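Local coordinates for microcin B17-processing protein McbB (Escherichia coli str. K-12 substr. MG1655, PDB 6GRH) that is needed to process the inactive microcin B17 precursor McbA into the active peptide antibiotic, at residues B[13-27]-B[44-57]. Sequence-based numbering, arbitrary orientation. Where two conformers were deposited one is given.
Sequences INILPFEIISRNTKT and KKVLESLRSKQGII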
loop_
_atom_site.group_PDB
_atom_site.type_symbol
_atom_site.label_atom_id
_atom_site.label_comp_id
_atom_site.label_asym_id
_atom_site.label_seq_id
_atom_site.Cartn_x
_atom_site.Cartn_y
_atom_site.Cartn_z
ATOM N N ILE B 13 40.053 10.752 8.205
ATOM C CA ILE B 13 39.788 11.960 7.427
ATOM C C ILE B 13 39.352 11.571 6.027
ATOM O O ILE B 13 40.091 10.924 5.315
ATOM C CB ILE B 13 41.026 12.879 7.345
ATOM C CG1 ILE B 13 41.557 13.206 8.739
ATOM C CG2 ILE B 13 40.694 14.167 6.589
ATOM C CD1 ILE B 13 40.676 14.138 9.544
ATOM N N ASN B 14 38.146 11.983 5.652
ATOM C CA ASN B 14 37.552 11.710 4.327
ATOM C C ASN B 14 37.653 12.965 3.497
ATOM O O ASN B 14 37.318 14.033 3.986
ATOM C CB ASN B 14 36.073 11.323 4.459
ATOM C CG ASN B 14 35.856 10.239 5.487
ATOM O OD1 ASN B 14 35.238 10.459 6.539
ATOM N ND2 ASN B 14 36.447 9.104 5.246
ATOM N N ILE B 15 38.142 12.840 2.263
ATOM C CA ILE B 15 38.175 13.958 1.306
ATOM C C ILE B 15 36.869 13.935 0.508
ATOM O O ILE B 15 36.511 12.918 -0.088
ATOM C CB ILE B 15 39.418 13.904 0.387
ATOM C CG1 ILE B 15 40.689 13.908 1.235
ATOM C CG2 ILE B 15 39.474 15.075 -0.573
ATOM C CD1 ILE B 15 41.951 13.631 0.449
ATOM N N LEU B 16 36.160 15.058 0.520
ATOM C CA LEU B 16 34.818 15.153 -0.059
ATOM C C LEU B 16 34.928 15.679 -1.479
ATOM O O LEU B 16 35.993 16.083 -1.893
ATOM C CB LEU B 16 33.919 16.045 0.806
ATOM C CG LEU B 16 33.812 15.622 2.267
ATOM C CD1 LEU B 16 33.184 16.693 3.155
ATOM C CD2 LEU B 16 33.020 14.321 2.377
ATOM N N PRO B 17 33.835 15.645 -2.253
ATOM C CA PRO B 17 33.945 16.180 -3.620
ATOM C C PRO B 17 34.172 17.691 -3.670
ATOM O O PRO B 17 33.452 18.444 -3.013
ATOM C CB PRO B 17 32.582 15.835 -4.251
ATOM C CG PRO B 17 32.093 14.674 -3.442
ATOM C CD PRO B 17 32.529 15.013 -2.039
ATOM N N PHE B 18 35.155 18.121 -4.450
ATOM C CA PHE B 18 35.384 19.543 -4.673
ATOM C C PHE B 18 36.215 19.768 -5.914
ATOM O O PHE B 18 36.821 18.826 -6.431
ATOM C CB PHE B 18 36.053 20.185 -3.454
ATOM C CG PHE B 18 37.499 19.809 -3.276
ATOM C CD1 PHE B 18 37.848 18.621 -2.671
ATOM C CD2 PHE B 18 38.511 20.650 -3.724
ATOM C CE1 PHE B 18 39.184 18.272 -2.494
ATOM C CE2 PHE B 18 39.839 20.313 -3.537
ATOM C CZ PHE B 18 40.177 19.120 -2.932
ATOM N N GLU B 19 36.229 21.005 -6.409
ATOM C CA GLU B 19 37.198 21.425 -7.411
ATOM C C GLU B 19 37.892 22.693 -6.928
ATOM O O GLU B 19 37.324 23.478 -6.160
ATOM C CB GLU B 19 36.561 21.662 -8.792
ATOM C CG GLU B 19 35.880 20.460 -9.456
ATOM C CD GLU B 19 36.826 19.335 -9.883
ATOM O OE1 GLU B 19 38.004 19.590 -10.221
ATOM O OE2 GLU B 19 36.397 18.157 -9.852
ATOM N N ILE B 20 39.144 22.852 -7.365
ATOM C CA ILE B 20 39.954 24.014 -7.079
ATOM C C ILE B 20 40.418 24.482 -8.453
ATOM O O ILE B 20 41.188 23.789 -9.092
ATOM C CB ILE B 20 41.128 23.704 -6.106
ATOM C CG1 ILE B 20 42.053 24.917 -5.927
ATOM C CG2 ILE B 20 41.983 22.499 -6.519
ATOM C CD1 ILE B 20 41.506 25.986 -5.021
ATOM N N ILE B 21 39.939 25.640 -8.901
ATOM C CA ILE B 21 40.213 26.125 -10.278
ATOM C C ILE B 21 40.933 27.465 -10.266
ATOM O O ILE B 21 40.776 28.243 -9.335
ATOM C CB ILE B 21 38.925 26.196 -11.135
ATOM C CG1 ILE B 21 37.903 27.170 -10.534
ATOM C CG2 ILE B 21 38.316 24.800 -11.256
ATOM C CD1 ILE B 21 36.603 27.299 -11.308
ATOM N N SER B 22 41.720 27.722 -11.310
ATOM C CA SER B 22 42.587 28.894 -11.371
ATOM C C SER B 22 42.642 29.489 -12.761
ATOM O O SER B 22 42.644 28.765 -13.746
ATOM C CB SER B 22 44.018 28.542 -10.952
ATOM O OG SER B 22 44.061 28.079 -9.619
ATOM N N ARG B 23 42.665 30.811 -12.821
ATOM C CA ARG B 23 42.893 31.532 -14.056
ATOM C C ARG B 23 43.394 32.931 -13.705
ATOM O O ARG B 23 42.808 33.605 -12.839
ATOM C CB ARG B 23 41.610 31.616 -14.864
ATOM C CG ARG B 23 41.804 32.131 -16.278
ATOM C CD ARG B 23 40.532 32.776 -16.795
ATOM N NE ARG B 23 40.720 33.462 -18.074
ATOM C CZ ARG B 23 40.671 32.892 -19.281
ATOM N NH1 ARG B 23 40.442 31.584 -19.430
ATOM N NH2 ARG B 23 40.853 33.654 -20.363
ATOM N N ASN B 24 44.471 33.358 -14.383
ATOM C CA ASN B 24 45.188 34.616 -14.078
ATOM C C ASN B 24 45.668 34.531 -12.624
ATOM O O ASN B 24 46.309 33.542 -12.256
ATOM C CB ASN B 24 44.307 35.851 -14.353
ATOM N N THR B 25 45.310 35.502 -11.786
ATOM C CA THR B 25 45.642 35.448 -10.361
ATOM C C THR B 25 44.452 35.015 -9.487
ATOM O O THR B 25 44.507 35.145 -8.261
ATOM C CB THR B 25 46.117 36.829 -9.889
ATOM O OG1 THR B 25 45.033 37.752 -10.026
ATOM C CG2 THR B 25 47.325 37.307 -10.719
ATOM N N LYS B 26 43.401 34.478 -10.109
ATOM C CA LYS B 26 42.172 34.103 -9.415
ATOM C C LYS B 26 42.114 32.594 -9.179
ATOM O O LYS B 26 42.376 31.809 -10.086
ATOM C CB LYS B 26 40.984 34.535 -10.256
ATOM N N THR B 27 41.759 32.204 -7.955
ATOM C CA THR B 27 41.636 30.803 -7.567
ATOM C C THR B 27 40.368 30.603 -6.764
ATOM O O THR B 27 40.145 31.306 -5.789
ATOM C CB THR B 27 42.862 30.361 -6.748
ATOM O OG1 THR B 27 43.996 30.479 -7.592
ATOM C CG2 THR B 27 42.761 28.913 -6.307
ATOM N N LYS B 44 46.117 27.155 -1.361
ATOM C CA LYS B 44 45.893 26.689 -2.747
ATOM C C LYS B 44 46.659 25.375 -2.972
ATOM O O LYS B 44 46.110 24.397 -3.441
ATOM C CB LYS B 44 46.330 27.756 -3.756
ATOM C CG LYS B 44 46.310 27.305 -5.204
ATOM C CD LYS B 44 46.683 28.447 -6.141
ATOM C CE LYS B 44 46.752 27.928 -7.569
ATOM N NZ LYS B 44 47.154 28.971 -8.536
ATOM N N LYS B 45 47.933 25.375 -2.592
ATOM C CA LYS B 45 48.782 24.182 -2.677
ATOM C C LYS B 45 48.209 22.974 -1.948
ATOM O O LYS B 45 48.183 21.877 -2.490
ATOM C CB LYS B 45 50.220 24.489 -2.191
ATOM N N VAL B 46 47.725 23.184 -0.732
ATOM C CA VAL B 46 47.098 22.122 0.059
ATOM C C VAL B 46 45.892 21.549 -0.671
ATOM O O VAL B 46 45.774 20.338 -0.839
ATOM C CB VAL B 46 46.720 22.647 1.466
ATOM C CG1 VAL B 46 45.846 21.658 2.224
ATOM C CG2 VAL B 46 47.975 22.960 2.267
ATOM N N LEU B 47 44.998 22.431 -1.118
ATOM C CA LEU B 47 43.808 22.013 -1.816
ATOM C C LEU B 47 44.130 21.240 -3.103
ATOM O O LEU B 47 43.505 20.237 -3.370
ATOM C CB LEU B 47 42.890 23.214 -2.108
ATOM C CG LEU B 47 42.314 23.892 -0.885
ATOM C CD1 LEU B 47 41.738 25.263 -1.266
ATOM C CD2 LEU B 47 41.285 23.018 -0.180
ATOM N N GLU B 48 45.097 21.697 -3.881
ATOM C CA GLU B 48 45.544 20.954 -5.069
ATOM C C GLU B 48 46.043 19.529 -4.755
ATOM O O GLU B 48 45.707 18.572 -5.468
ATOM C CB GLU B 48 46.612 21.746 -5.819
ATOM C CG GLU B 48 45.988 22.940 -6.523
ATOM C CD GLU B 48 46.989 23.868 -7.174
ATOM O OE1 GLU B 48 48.151 23.963 -6.692
ATOM O OE2 GLU B 48 46.589 24.531 -8.162
ATOM N N SER B 49 46.835 19.380 -3.693
ATOM C CA SER B 49 47.313 18.055 -3.288
ATOM C C SER B 49 46.180 17.169 -2.803
ATOM O O SER B 49 46.123 15.998 -3.172
ATOM C CB SER B 49 48.361 18.115 -2.186
ATOM O OG SER B 49 48.385 16.843 -1.545
ATOM N N LEU B 50 45.277 17.723 -1.990
ATOM C CA LEU B 50 44.101 16.981 -1.572
ATOM C C LEU B 50 43.248 16.549 -2.760
ATOM O O LEU B 50 42.687 15.446 -2.737
ATOM C CB LEU B 50 43.230 17.776 -0.580
ATOM C CG LEU B 50 43.817 17.979 0.822
ATOM C CD1 LEU B 50 42.898 18.822 1.688
ATOM C CD2 LEU B 50 44.065 16.635 1.491
ATOM N N ARG B 51 43.168 17.395 -3.790
ATOM C CA ARG B 51 42.344 17.054 -4.952
ATOM C C ARG B 51 42.900 15.868 -5.760
ATOM O O ARG B 51 42.128 15.093 -6.335
ATOM C CB ARG B 51 42.132 18.255 -5.873
ATOM C CG ARG B 51 41.161 18.001 -7.032
ATOM C CD ARG B 51 39.785 17.473 -6.600
ATOM N NE ARG B 51 38.953 17.214 -7.757
ATOM C CZ ARG B 51 39.055 16.159 -8.574
ATOM N NH1 ARG B 51 39.940 15.193 -8.366
ATOM N NH2 ARG B 51 38.249 16.069 -9.626
ATOM N N SER B 52 44.215 15.729 -5.810
ATOM C CA SER B 52 44.805 14.591 -6.485
ATOM C C SER B 52 44.808 13.272 -5.679
ATOM O O SER B 52 45.009 12.226 -6.274
ATOM C CB SER B 52 46.211 14.926 -7.008
ATOM O OG SER B 52 47.113 15.004 -5.943
ATOM N N LYS B 53 44.490 13.303 -4.377
ATOM C CA LYS B 53 44.309 12.070 -3.570
ATOM C C LYS B 53 42.896 11.484 -3.591
ATOM O O LYS B 53 41.913 12.193 -3.832
ATOM C CB LYS B 53 44.685 12.320 -2.112
ATOM C CG LYS B 53 46.142 12.051 -1.827
ATOM C CD LYS B 53 46.549 12.492 -0.438
ATOM C CE LYS B 53 48.048 12.738 -0.410
ATOM N NZ LYS B 53 48.725 11.849 -1.391
ATOM N N GLN B 54 42.811 10.192 -3.272
ATOM C CA GLN B 54 41.564 9.433 -3.369
ATOM C C GLN B 54 40.949 9.091 -2.024
ATOM O O GLN B 54 41.431 8.193 -1.314
ATOM C CB GLN B 54 41.806 8.125 -4.102
ATOM C CG GLN B 54 41.816 8.239 -5.610
ATOM C CD GLN B 54 41.735 6.876 -6.250
ATOM O OE1 GLN B 54 42.721 6.136 -6.287
ATOM N NE2 GLN B 54 40.545 6.522 -6.738
ATOM N N GLY B 55 39.867 9.791 -1.699
ATOM C CA GLY B 55 39.076 9.475 -0.523
ATOM C C GLY B 55 39.794 9.764 0.779
ATOM O O GLY B 55 39.842 10.908 1.218
ATOM N N ILE B 56 40.401 8.752 1.379
ATOM C CA ILE B 56 40.794 8.854 2.792
ATOM C C ILE B 56 42.255 9.322 2.840
ATOM O O ILE B 56 43.061 8.911 2.018
ATOM C CB ILE B 56 40.620 7.496 3.522
ATOM C CG1 ILE B 56 39.175 7.297 3.988
ATOM C CG2 ILE B 56 41.552 7.361 4.739
ATOM C CD1 ILE B 56 38.156 7.213 2.883
ATOM N N ILE B 57 42.586 10.186 3.796
ATOM C CA ILE B 57 43.987 10.609 3.995
ATOM C C ILE B 57 44.326 10.485 5.460
ATOM O O ILE B 57 43.517 10.815 6.316
ATOM C CB ILE B 57 44.256 12.048 3.497
ATOM C CG1 ILE B 57 45.754 12.367 3.504
ATOM C CG2 ILE B 57 43.474 13.086 4.295
ATOM C CD1 ILE B 57 46.076 13.791 3.082
HETATM O O HOH W 1 42.412 9.241 7.992
HETATM O O HOH W 2 37.673 12.173 -2.662
HETATM O O HOH W 3 44.013 25.413 -9.262
#
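Ile15 against Leu50 and Gly55, and Arg51 against Phe18, form two centres that show how one broken strand can pair with a short strand at one end and carry a helix at the other. With CG1 anti to its carbonyl carbon (chi1 -58°) and the chain then extended, Ile15 sends CD1 to the last turn of helix 41-52, 3.8 Å from Leu50 CD2, and also against Ile57 CB. Its own backbone N bonds to Gly55 O at 2.8 Å, while Ile57 N reaches Ile13 O at 3.0 Å. Gly55, with positive phi, leads into the short, weakly bonded strand 56-57.

The Arg51 side chain leaves the helix with CG opposite N and bends at chi2 (54°), which lays its aliphatic part across Phe18. CD sits over one ring face, 4.1 Å from the centroid of Phe18, in a CH-pi contact, and the guanidinium stands 75° from the ring. At the ring edge Phe18 CZ comes 3.5 Å from Leu47 O. Beyond the ring, Arg51 NH2 makes a nearly straight salt bridge of 2.8 Å to the syn side of Glu19 OE2, in the guanidinium plane; Arg51 NE adds a weak bond to Phe18 O. The same Glu19 OE2 accepts a bond from Ala233 N of the second subunit, linking the helix to the subunit interface.

Farther along, Ile20 CD1 meets Leu47 CD1 at 3.8 Å, and a water joins Ile20 O, Ser22 OG and Glu48 OE2. The whole is a helix packed on one face of an antiparallel sheet, consistent with the winged-helix-like, PqqD-like recognition domain of peptide-modifying enzymes.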